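PDB 1OMO: alanine dehydrogenase from Archaeoglobus fulgidus, which catalyses the reversible NAD-dependent oxidative deamination of L-alanine to pyruvate and ammonium, working as a homodimer. Local coordinates for residues Glu25-Leu30 against Ala56-Tyr61; Gly129-Gly134 against Glu184-Asp189; Thr3-Gln8 against Ser315-Phe320. All coordinates share one frame; numbering follows the deposited sequence.

Interaction 1. Residues Glu25-Leu30 against Ala56-Tyr61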
loop_
_atom_site.group_PDB
_atom_site.type_symbol
_atom_site.label_atom_id
_atom_site.label_comp_id
_atom_site.label_asym_id
_atom_site.label_seq_id
_atom_site.Cartn_x
_atom_site.Cartn_y
_atom_site.Cartn_z
ATOM N N GLU A 25 -15.914 -2.513 -16.426
ATOM C CA GLU A 25 -15.675 -2.552 -17.867
ATOM C C GLU A 25 -14.853 -1.329 -18.318
ATOM O O GLU A 25 -13.856 -1.455 -19.060
ATOM C CB GLU A 25 -17.003 -2.602 -18.618
ATOM C CG GLU A 25 -16.843 -2.660 -20.154
ATOM C CD GLU A 25 -18.111 -3.139 -20.844
ATOM O OE1 GLU A 25 -19.215 -2.805 -20.369
ATOM O OE2 GLU A 25 -18.020 -3.833 -21.868
ATOM N N GLU A 26 -15.253 -0.144 -17.857
ATOM C CA GLU A 26 -14.530 1.092 -18.227
ATOM C C GLU A 26 -13.109 1.065 -17.632
ATOM O O GLU A 26 -12.149 1.489 -18.261
ATOM C CB GLU A 26 -15.342 2.315 -17.761
ATOM C CG GLU A 26 -14.737 3.664 -18.065
ATOM C CD GLU A 26 -14.536 3.953 -19.558
ATOM O OE1 GLU A 26 -14.135 5.091 -19.869
ATOM O OE2 GLU A 26 -14.780 3.074 -20.421
ATOM N N ALA A 27 -12.974 0.535 -16.418
ATOM C CA ALA A 27 -11.665 0.425 -15.786
ATOM C C ALA A 27 -10.764 -0.407 -16.669
ATOM O O ALA A 27 -9.633 -0.030 -16.917
ATOM C CB ALA A 27 -11.782 -0.244 -14.416
ATOM N N PHE A 28 -11.240 -1.553 -17.141
ATOM C CA PHE A 28 -10.384 -2.364 -18.007
ATOM C C PHE A 28 -10.035 -1.590 -19.277
ATOM O O PHE A 28 -8.890 -1.584 -19.717
ATOM C CB PHE A 28 -11.060 -3.667 -18.434
ATOM C CG PHE A 28 -11.055 -4.728 -17.392
ATOM C CD1 PHE A 28 -9.899 -4.993 -16.657
ATOM C CD2 PHE A 28 -12.202 -5.448 -17.124
ATOM C CE1 PHE A 28 -9.901 -5.959 -15.660
ATOM C CE2 PHE A 28 -12.210 -6.416 -16.130
ATOM C CZ PHE A 28 -11.055 -6.665 -15.397
ATOM N N ARG A 29 -11.041 -0.965 -19.878
ATOM C CA ARG A 29 -10.837 -0.193 -21.098
ATOM C C ARG A 29 -9.751 0.880 -20.851
ATOM O O ARG A 29 -8.731 0.918 -21.561
ATOM C CB ARG A 29 -12.172 0.429 -21.514
ATOM C CG ARG A 29 -12.135 1.161 -22.832
ATOM C CD ARG A 29 -13.436 1.942 -23.074
ATOM N NE ARG A 29 -13.128 3.110 -23.893
ATOM C CZ ARG A 29 -12.825 4.320 -23.421
ATOM N NH1 ARG A 29 -12.804 4.553 -22.111
ATOM N NH2 ARG A 29 -12.487 5.293 -24.271
ATOM N N LEU A 30 -9.937 1.718 -19.825
ATOM C CA LEU A 30 -8.943 2.760 -19.515
ATOM C C LEU A 30 -7.520 2.228 -19.260
ATOM O O LEU A 30 -6.557 2.767 -19.793
ATOM C CB LEU A 30 -9.388 3.602 -18.316
ATOM C CG LEU A 30 -10.654 4.426 -18.534
ATOM C CD1 LEU A 30 -11.147 4.980 -17.227
ATOM C CD2 LEU A 30 -10.362 5.553 -19.530
ATOM N N ALA A 56 -4.334 2.313 -6.881
ATOM C CA ALA A 56 -4.663 2.596 -8.277
ATOM C C ALA A 56 -5.198 4.006 -8.496
ATOM O O ALA A 56 -5.770 4.609 -7.606
ATOM C CB ALA A 56 -5.676 1.582 -8.801
ATOM N N HIS A 57 -5.038 4.505 -9.706
ATOM C CA HIS A 57 -5.507 5.819 -10.071
ATOM C C HIS A 57 -6.195 5.768 -11.441
ATOM O O HIS A 57 -5.594 5.271 -12.428
ATOM C CB HIS A 57 -4.308 6.764 -10.144
ATOM C CG HIS A 57 -4.629 8.127 -10.674
ATOM N ND1 HIS A 57 -3.698 8.902 -11.331
ATOM C CD2 HIS A 57 -5.763 8.861 -10.634
ATOM C CE1 HIS A 57 -4.248 10.051 -11.679
ATOM N NE2 HIS A 57 -5.502 10.051 -11.269
ATOM N N LEU A 58 -7.443 6.255 -11.493
ATOM C CA LEU A 58 -8.215 6.349 -12.749
ATOM C C LEU A 58 -9.582 6.968 -12.482
ATOM O O LEU A 58 -9.995 7.131 -11.325
ATOM C CB LEU A 58 -8.424 4.984 -13.411
ATOM C CG LEU A 58 -9.581 4.179 -12.812
ATOM C CD1 LEU A 58 -9.925 2.950 -13.695
ATOM C CD2 LEU A 58 -9.177 3.757 -11.407
ATOM N N MET A 59 -10.284 7.313 -13.556
ATOM C CA MET A 59 -11.609 7.888 -13.439
ATOM C C MET A 59 -11.653 9.078 -12.503
ATOM O O MET A 59 -12.696 9.390 -11.952
ATOM C CB MET A 59 -12.596 6.825 -12.951
ATOM C CG MET A 59 -12.543 5.555 -13.766
ATOM S SD MET A 59 -13.612 4.319 -13.092
ATOM C CE MET A 59 -14.063 3.431 -14.556
ATOM N N GLY A 60 -10.518 9.723 -12.307
ATOM C CA GLY A 60 -10.489 10.892 -11.467
ATOM C C GLY A 60 -10.241 10.703 -9.990
ATOM O O GLY A 60 -10.267 11.679 -9.233
ATOM N N TYR A 61 -10.021 9.467 -9.562
ATOM C CA TYR A 61 -9.741 9.205 -8.155
ATOM C C TYR A 61 -8.489 8.391 -7.961
ATOM O O TYR A 61 -7.926 7.832 -8.900
ATOM C CB TYR A 61 -10.876 8.444 -7.487
ATOM C CG TYR A 61 -12.127 9.235 -7.324
ATOM C CD1 TYR A 61 -12.944 9.497 -8.413
ATOM C CD2 TYR A 61 -12.514 9.698 -6.071
ATOM C CE1 TYR A 61 -14.131 10.200 -8.256
ATOM C CE2 TYR A 61 -13.706 10.403 -5.896
ATOM C CZ TYR A 61 -14.515 10.643 -6.996
ATOM O OH TYR A 61 -15.732 11.255 -6.830
#
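Met59 holds its CG opposite the carbonyl carbon (chi1 -51°) and runs on extended, so that the methyl CE is carried out of its turn to helix 17-32. Leu58 takes a rarer first torsion, with CG lying between the backbone N and the carbonyl carbon (chi1 82°), and this swings CD1 onto the helix beside the thioether. The two neighbours thus present one methyl each to a single turn of helix.

The end of Met59 settles against the aliphatic part of Glu26, with CE 3.6 Å from Glu26 CG. Met59 CE also lies 3.6 Å from Ala27 N, close against the helix backbone. The small side chain of Ala27 lets a neighbour come in close: Leu58 CD1 stands 3.7 Å from Ala27 CA and also touches the CB. One helical turn on, Leu30 crosses the middle of the methionine at an angle, its CD1 3.8 Å from Met59 CG.

Leu58 and Met59 sit at the tip of a tight beta hairpin between strands 50-58 and 61-69, closed by a type I' turn from Leu58 to Tyr61. Tyr61 N donates to Leu58 O at 2.9 Å, and Leu58 N returns the bond to Tyr61 O. Met59 and Gly60 both have positive phi, and at Gly60 a CB would be jammed against Met59 O. That carbonyl oxygen accepts a hydrogen bond from Lys302 of helix 294-311, which also packs on Met59 through Ala299.

No hydrogen bond runs between residues 25-30 and 56-61. The polar end of Glu26 stays with its own helix, OE1 forming a 2.7 Å salt bridge with Arg29 NH1, while its methylenes remain against Met59 CE.

Interaction 2. Residues Gly129-Gly134 against Glu184-Asp189. With NAD (nicotinamide-adenine-dinucleotide), chain D.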
loop_
_atom_site.group_PDB
_atom_site.type_symbol
_atom_site.label_atom_id
_atom_site.label_comp_id
_atom_site.label_asym_id
_atom_site.label_seq_id
_atom_site.Cartn_x
_atom_site.Cartn_y
_atom_site.Cartn_z
ATOM N N GLY A 129 -22.240 -23.856 -15.849
ATOM C CA GLY A 129 -21.727 -24.757 -14.834
ATOM C C GLY A 129 -20.873 -24.044 -13.780
ATOM O O GLY A 129 -20.075 -23.146 -14.090
ATOM N N PHE A 130 -21.049 -24.430 -12.523
ATOM C CA PHE A 130 -20.295 -23.858 -11.431
ATOM C C PHE A 130 -19.528 -24.917 -10.633
ATOM O O PHE A 130 -20.109 -25.868 -10.077
ATOM C CB PHE A 130 -21.222 -23.084 -10.493
ATOM C CG PHE A 130 -21.826 -21.852 -11.116
ATOM C CD1 PHE A 130 -22.884 -21.965 -12.024
ATOM C CD2 PHE A 130 -21.340 -20.582 -10.798
ATOM C CE1 PHE A 130 -23.459 -20.825 -12.613
ATOM C CE2 PHE A 130 -21.905 -19.421 -11.379
ATOM C CZ PHE A 130 -22.965 -19.547 -12.286
ATOM N N ILE A 131 -18.209 -24.778 -10.614
ATOM C CA ILE A 131 -17.367 -25.659 -9.825
ATOM C C ILE A 131 -17.042 -24.779 -8.623
ATOM O O ILE A 131 -16.220 -23.873 -8.725
ATOM C CB ILE A 131 -16.066 -26.014 -10.545
ATOM C CG1 ILE A 131 -16.377 -26.632 -11.910
ATOM C CG2 ILE A 131 -15.271 -26.971 -9.705
ATOM C CD1 ILE A 131 -17.302 -27.839 -11.831
ATOM N N GLY A 132 -17.699 -25.051 -7.500
ATOM C CA GLY A 132 -17.525 -24.274 -6.291
ATOM C C GLY A 132 -18.811 -23.467 -6.134
ATOM O O GLY A 132 -19.219 -22.766 -7.063
ATOM N N CYS A 133 -19.461 -23.563 -4.985
ATOM C CA CYS A 133 -20.718 -22.854 -4.786
ATOM C C CYS A 133 -20.693 -21.986 -3.536
ATOM O O CYS A 133 -21.689 -21.909 -2.814
ATOM C CB CYS A 133 -21.902 -23.843 -4.727
ATOM S SG CYS A 133 -22.139 -24.854 -6.250
ATOM N N GLY A 134 -19.541 -21.357 -3.284
ATOM C CA GLY A 134 -19.384 -20.433 -2.168
ATOM C C GLY A 134 -19.782 -19.005 -2.593
ATOM O O GLY A 134 -20.402 -18.796 -3.646
ATOM N N GLU A 184 -19.983 -33.676 -14.746
ATOM C CA GLU A 184 -21.184 -33.212 -15.456
ATOM C C GLU A 184 -21.340 -31.675 -15.435
ATOM O O GLU A 184 -21.726 -31.070 -16.435
ATOM C CB GLU A 184 -22.436 -33.903 -14.884
ATOM C CG GLU A 184 -23.742 -33.509 -15.545
ATOM C CD GLU A 184 -23.785 -33.827 -17.040
ATOM O OE1 GLU A 184 -23.369 -34.944 -17.422
ATOM O OE2 GLU A 184 -24.241 -32.961 -17.828
ATOM N N ALA A 185 -21.032 -31.050 -14.303
ATOM C CA ALA A 185 -21.117 -29.589 -14.181
ATOM C C ALA A 185 -20.201 -28.927 -15.191
ATOM O O ALA A 185 -20.507 -27.866 -15.682
ATOM C CB ALA A 185 -20.721 -29.153 -12.774
ATOM N N SER A 186 -19.063 -29.559 -15.477
ATOM C CA SER A 186 -18.072 -29.041 -16.428
ATOM C C SER A 186 -18.540 -29.018 -17.878
ATOM O O SER A 186 -17.956 -28.343 -18.725
ATOM C CB SER A 186 -16.810 -29.883 -16.373
ATOM O OG SER A 186 -16.304 -29.890 -15.069
ATOM N N ARG A 187 -19.580 -29.785 -18.151
ATOM C CA ARG A 187 -20.173 -29.892 -19.476
ATOM C C ARG A 187 -21.167 -28.759 -19.561
ATOM O O ARG A 187 -22.270 -28.871 -19.043
ATOM C CB ARG A 187 -20.868 -31.258 -19.587
ATOM C CG ARG A 187 -21.729 -31.446 -20.806
ATOM C CD ARG A 187 -22.003 -32.926 -21.010
ATOM N NE ARG A 187 -20.773 -33.655 -21.305
ATOM C CZ ARG A 187 -20.366 -34.723 -20.636
ATOM N NH1 ARG A 187 -19.231 -35.323 -20.976
ATOM N NH2 ARG A 187 -21.096 -35.189 -19.627
ATOM N N CYS A 188 -20.775 -27.670 -20.213
ATOM C CA CYS A 188 -21.631 -26.492 -20.308
ATOM C C CYS A 188 -21.098 -25.528 -21.348
ATOM O O CYS A 188 -20.094 -25.811 -21.980
ATOM C CB CYS A 188 -21.650 -25.783 -18.952
ATOM S SG CYS A 188 -19.983 -25.322 -18.406
ATOM N N ASP A 189 -21.747 -24.385 -21.530
ATOM C CA ASP A 189 -21.240 -23.386 -22.489
ATOM C C ASP A 189 -20.297 -22.381 -21.764
ATOM O O ASP A 189 -19.311 -21.916 -22.330
ATOM C CB ASP A 189 -22.403 -22.622 -23.138
ATOM C CG ASP A 189 -23.501 -23.555 -23.675
ATOM O OD1 ASP A 189 -23.173 -24.511 -24.411
ATOM O OD2 ASP A 189 -24.689 -23.326 -23.350
HETATM P PA NAD D . -15.757 -19.728 -0.083
HETATM O O1A NAD D . -14.933 -20.496 0.883
HETATM O O2A NAD D . -17.094 -19.138 0.386
HETATM O O5B NAD D . -16.104 -20.433 -1.537
HETATM C C5B NAD D . -15.309 -21.571 -2.076
HETATM C C4B NAD D . -16.288 -22.765 -2.228
HETATM O O4B NAD D . -15.420 -23.829 -2.821
HETATM C C3B NAD D . -16.825 -23.456 -0.886
HETATM O O3B NAD D . -18.306 -23.522 -0.882
HETATM C C2B NAD D . -16.153 -24.850 -0.834
HETATM O O2B NAD D . -16.777 -25.882 -0.161
HETATM C C1B NAD D . -15.871 -25.078 -2.351
HETATM N N9A NAD D . -14.750 -25.934 -2.609
HETATM C C8A NAD D . -13.516 -26.053 -2.002
HETATM N N7A NAD D . -12.744 -26.962 -2.559
HETATM C C5A NAD D . -13.417 -27.503 -3.565
HETATM C C6A NAD D . -13.066 -28.539 -4.538
HETATM N N6A NAD D . -11.911 -29.152 -4.508
HETATM N N1A NAD D . -14.055 -28.822 -5.464
HETATM C C2A NAD D . -15.261 -28.209 -5.503
HETATM N N3A NAD D . -15.645 -27.209 -4.582
HETATM C C4A NAD D . -14.681 -26.878 -3.643
HETATM O O3 NAD D . -15.012 -18.494 -0.915
HETATM P PN NAD D . -15.507 -17.321 -2.040
HETATM O O1N NAD D . -16.907 -17.671 -2.471
HETATM O O2N NAD D . -15.140 -15.951 -1.506
HETATM O O5D NAD D . -14.445 -17.758 -3.274
HETATM C C5D NAD D . -13.024 -18.021 -2.652
HETATM C C4D NAD D . -11.974 -18.216 -3.697
HETATM O O4D NAD D . -12.013 -16.987 -4.615
HETATM C C3D NAD D . -10.505 -18.256 -3.170
HETATM O O3D NAD D . -9.626 -18.971 -4.059
HETATM C C2D NAD D . -10.202 -16.756 -3.094
HETATM O O2D NAD D . -8.896 -16.445 -2.735
HETATM C C1D NAD D . -10.707 -16.285 -4.539
HETATM N N1N NAD D . -11.130 -14.861 -4.775
HETATM C C2N NAD D . -10.499 -14.286 -5.962
HETATM C C3N NAD D . -11.027 -12.997 -6.334
HETATM C C7N NAD D . -10.301 -12.353 -7.662
HETATM O O7N NAD D . -10.328 -11.098 -7.805
HETATM N N7N NAD D . -9.717 -13.212 -8.558
HETATM C C4N NAD D . -12.066 -12.287 -5.686
HETATM C C5N NAD D . -12.602 -12.982 -4.526
HETATM C C6N NAD D . -12.147 -14.236 -4.089
#
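The glycine-rich turn of the Rossmann-fold NAD domain begins where strand 127-131 ends, and behind it the strand's Gly129 and Ile131 rest on Ala185 of helix 182-185 and on Ser186 and Cys188 that follow it. Gly129 comes in with its backbone: its CA lies 3.4 Å from Ala185 O, and the CA-H points at that oxygen with an angle of 154° at the hydrogen. A CB at this position would run into the same oxygen. Cys188 closes in beside it, its CB 3.7 Å from Gly129 N. Its SG stands between its own backbone N and carbonyl carbon (chi1 57°), a torsion that lays the sulfur alongside Gly129 as well. Backbone bonds of Gly129 to Val190 and Val192 fix the strand in its parallel sheet.

Two residues further on, the ethyl branch of Ile131 reaches over to Ala185. Ile131 CD1 meets Ala185 CB at 3.8 Å and passes Ser186 OG at 4.0 Å, a hydroxyl already hydrogen-bonded to Ala182 O.

At its other end the 129-134 segment belongs to the cofactor. Gly132, Cys133 and Gly134 line the NAD pocket, and the two glycines are consistent with the Rossmann-type GxGxxA pattern. Gly132 CA sits 3.9 Å from the adenine N3A of NAD, and Gly134, the N-cap residue of helix 135-147, brings its C to 3.2 Å from the phosphate oxygen O1N. A CB on Gly134 would collide with the ribose-linked oxygen O5B. Asp157 joins turn to cofactor, accepting from Cys133 N on OD1 and bonding NAD through OD2.

Across 129-134 and 184-189 there is no hydrogen bond; the polar element is the weakly polarised CA-H of Gly129 directed at Ala185 O. The fit therefore rests on one apolar pair, Ile131 with Ala185, and on a backbone approach whose closeness depends on Gly129 having no side chain.

Interaction 3. Residues Thr3-Gln8 against Ser315-Phe320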
loop_
_atom_site.group_PDB
_atom_site.type_symbol
_atom_site.label_atom_id
_atom_site.label_comp_id
_atom_site.label_asym_id
_atom_site.label_seq_id
_atom_site.Cartn_x
_atom_site.Cartn_y
_atom_site.Cartn_z
ATOM N N THR A 3 -13.441 13.447 6.423
ATOM C CA THR A 3 -13.299 12.182 5.716
ATOM C C THR A 3 -14.577 11.370 6.020
ATOM O O THR A 3 -15.009 11.254 7.176
ATOM C CB THR A 3 -12.045 11.423 6.177
ATOM O OG1 THR A 3 -10.876 12.136 5.743
ATOM C CG2 THR A 3 -12.019 10.016 5.619
ATOM N N LEU A 4 -15.204 10.843 4.971
ATOM C CA LEU A 4 -16.431 10.049 5.098
ATOM C C LEU A 4 -16.055 8.606 5.496
ATOM O O LEU A 4 -15.093 8.044 4.965
ATOM C CB LEU A 4 -17.172 10.065 3.752
ATOM C CG LEU A 4 -18.529 9.417 3.570
ATOM C CD1 LEU A 4 -19.562 10.245 4.278
ATOM C CD2 LEU A 4 -18.844 9.275 2.097
ATOM N N ILE A 5 -16.779 8.036 6.457
ATOM C CA ILE A 5 -16.542 6.659 6.912
ATOM C C ILE A 5 -17.732 5.814 6.466
ATOM O O ILE A 5 -18.874 6.143 6.789
ATOM C CB ILE A 5 -16.391 6.598 8.462
ATOM C CG1 ILE A 5 -15.206 7.481 8.892
ATOM C CG2 ILE A 5 -16.098 5.171 8.929
ATOM C CD1 ILE A 5 -13.885 7.131 8.187
ATOM N N LEU A 6 -17.470 4.758 5.691
ATOM C CA LEU A 6 -18.542 3.886 5.204
ATOM C C LEU A 6 -18.378 2.438 5.636
ATOM O O LEU A 6 -17.329 1.796 5.431
ATOM C CB LEU A 6 -18.651 3.949 3.687
ATOM C CG LEU A 6 -19.219 5.221 3.052
ATOM C CD1 LEU A 6 -19.184 5.041 1.558
ATOM C CD2 LEU A 6 -20.648 5.506 3.506
ATOM N N THR A 7 -19.437 1.944 6.255
ATOM C CA THR A 7 -19.518 0.589 6.770
ATOM C C THR A 7 -19.925 -0.419 5.685
ATOM O O THR A 7 -20.469 -0.034 4.647
ATOM C CB THR A 7 -20.585 0.505 7.842
ATOM O OG1 THR A 7 -21.860 0.599 7.229
ATOM C CG2 THR A 7 -20.535 1.683 8.712
ATOM N N GLN A 8 -19.712 -1.710 5.935
ATOM C CA GLN A 8 -20.098 -2.690 4.933
ATOM C C GLN A 8 -21.596 -2.609 4.637
ATOM O O GLN A 8 -22.004 -2.613 3.473
ATOM C CB GLN A 8 -19.743 -4.102 5.377
ATOM C CG GLN A 8 -20.038 -5.150 4.313
ATOM C CD GLN A 8 -19.827 -6.552 4.816
ATOM O OE1 GLN A 8 -19.069 -6.775 5.768
ATOM N NE2 GLN A 8 -20.485 -7.515 4.178
ATOM N N SER A 315 -20.806 8.650 7.883
ATOM C CA SER A 315 -20.561 9.424 9.098
ATOM C C SER A 315 -19.256 10.134 8.771
ATOM O O SER A 315 -18.562 9.728 7.840
ATOM C CB SER A 315 -20.432 8.519 10.334
ATOM O OG SER A 315 -19.269 7.700 10.318
ATOM N N LYS A 316 -18.924 11.190 9.499
ATOM C CA LYS A 316 -17.726 11.941 9.178
ATOM C C LYS A 316 -16.719 12.146 10.286
ATOM O O LYS A 316 -17.092 12.435 11.418
ATOM C CB LYS A 316 -18.121 13.316 8.651
ATOM C CG LYS A 316 -18.939 13.275 7.385
ATOM C CD LYS A 316 -19.605 14.618 7.114
ATOM C CE LYS A 316 -20.239 14.667 5.729
ATOM N NZ LYS A 316 -19.193 14.683 4.678
ATOM N N ILE A 317 -15.440 12.034 9.939
ATOM C CA ILE A 317 -14.392 12.255 10.903
ATOM C C ILE A 317 -13.367 13.264 10.367
ATOM O O ILE A 317 -13.013 13.234 9.193
ATOM C CB ILE A 317 -13.701 10.899 11.317
ATOM C CG1 ILE A 317 -12.917 11.082 12.622
ATOM C CG2 ILE A 317 -12.754 10.431 10.266
ATOM C CD1 ILE A 317 -13.672 10.594 13.877
ATOM N N LYS A 318 -12.925 14.174 11.236
ATOM C CA LYS A 318 -11.915 15.187 10.903
ATOM C C LYS A 318 -10.585 14.612 11.392
ATOM O O LYS A 318 -10.227 14.737 12.557
ATOM C CB LYS A 318 -12.229 16.500 11.640
ATOM C CG LYS A 318 -11.309 17.694 11.302
ATOM C CD LYS A 318 -11.614 18.910 12.200
ATOM C CE LYS A 318 -10.660 18.994 13.407
ATOM N NZ LYS A 318 -9.475 19.848 13.080
ATOM N N PHE A 319 -9.864 13.962 10.500
ATOM C CA PHE A 319 -8.608 13.349 10.860
ATOM C C PHE A 319 -7.468 14.290 11.162
ATOM O O PHE A 319 -6.651 14.008 12.030
ATOM C CB PHE A 319 -8.147 12.401 9.746
ATOM C CG PHE A 319 -8.730 11.010 9.831
ATOM C CD1 PHE A 319 -9.584 10.536 8.845
ATOM C CD2 PHE A 319 -8.412 10.172 10.889
ATOM C CE1 PHE A 319 -10.105 9.239 8.921
ATOM C CE2 PHE A 319 -8.926 8.893 10.964
ATOM C CZ PHE A 319 -9.766 8.424 9.987
ATOM N N PHE A 320 -7.397 15.403 10.446
ATOM C CA PHE A 320 -6.269 16.321 10.597
ATOM C C PHE A 320 -6.559 17.668 11.236
ATOM O O PHE A 320 -7.745 18.040 11.270
ATOM C CB PHE A 320 -5.633 16.553 9.228
ATOM C CG PHE A 320 -5.552 15.316 8.395
ATOM C CD1 PHE A 320 -6.337 15.179 7.261
ATOM C CD2 PHE A 320 -4.722 14.265 8.778
ATOM C CE1 PHE A 320 -6.308 14.017 6.514
ATOM C CE2 PHE A 320 -4.686 13.094 8.039
ATOM C CZ PHE A 320 -5.490 12.973 6.897
HETATM O O HOH W 1 -10.571 13.953 7.587
HETATM O O HOH W 2 -20.059 5.101 9.240
#
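Ile317 O is gripped twice: Thr3 N donates to it at 2.8 Å, tilted 23° from the carbonyl plane, and a water donates to it as well. The bond belongs to the antiparallel pairing of strands 3-6 and 315-317, which brings the two ends of the chain together at what is, within one chain, the edge of the mixed sheet, the part of the fold that builds the beta-sandwich dimer. The same water gives its other hydrogen to Thr3 OG1 at 2.6 Å and accepts from Phe319 N. It thereby ties the start of one strand to the residues just past the other. Thr3 OG1 is further hydrogen-bonded to Pro95 O of strand 95-100.

Ile317 N answers with a nearly straight bond to Thr3 O of 2.9 Å, and Ile5 N donates to Ser315 O at 2.8 Å. The return bond from Ser315 N to Ile5 O is weak, but a second water bridges Ile5 O and Ser315 OG.

On the face carrying Thr3, Ile5 and Ile317, the ring of Phe319 gathers the side chains. Thr3 OG1 meets the ring at its edge, 3.7 Å from Phe319 CD1, and Thr3 CG2 lies close to Phe319 CE1. Ile317 CG2 stands over one ring face toward the rim, and it also touches Ile5 CD1 at 4.1 Å. Leu6 of the second subunit packs on the ring too. With an alanine in place of Phe319, the methyls Thr3 CG2 and Ile317 CG2 would probably lose their shared aromatic partner and Leu6 of the second subunit its packing surface.

On the opposite face Leu4 keeps CG trans to its own N (chi1 -176°), which lets CD1 turn back to within 3.7 Å of Ser315 O.

Overall arrangement
The three contacts sample both domains of the dehydrogenase. Interaction 3 pairs strands from the two ends of the chain, and the other two lie between them in sequence, interaction 1 closing before interaction 2 opens. Interactions 1 and 3 both reach the mixed sheet, with centres about 24 Å apart, and both touch the second subunit; helix 294-311 packs against each. Interaction 2 stands apart in the parallel sheet of the NAD domain, its centre about 31 Å from that of interaction 1 and 41 Å from that of interaction 3. The contacts of the dimer-associated sheet and of the cofactor-binding sheet are thus separate, and none touches another.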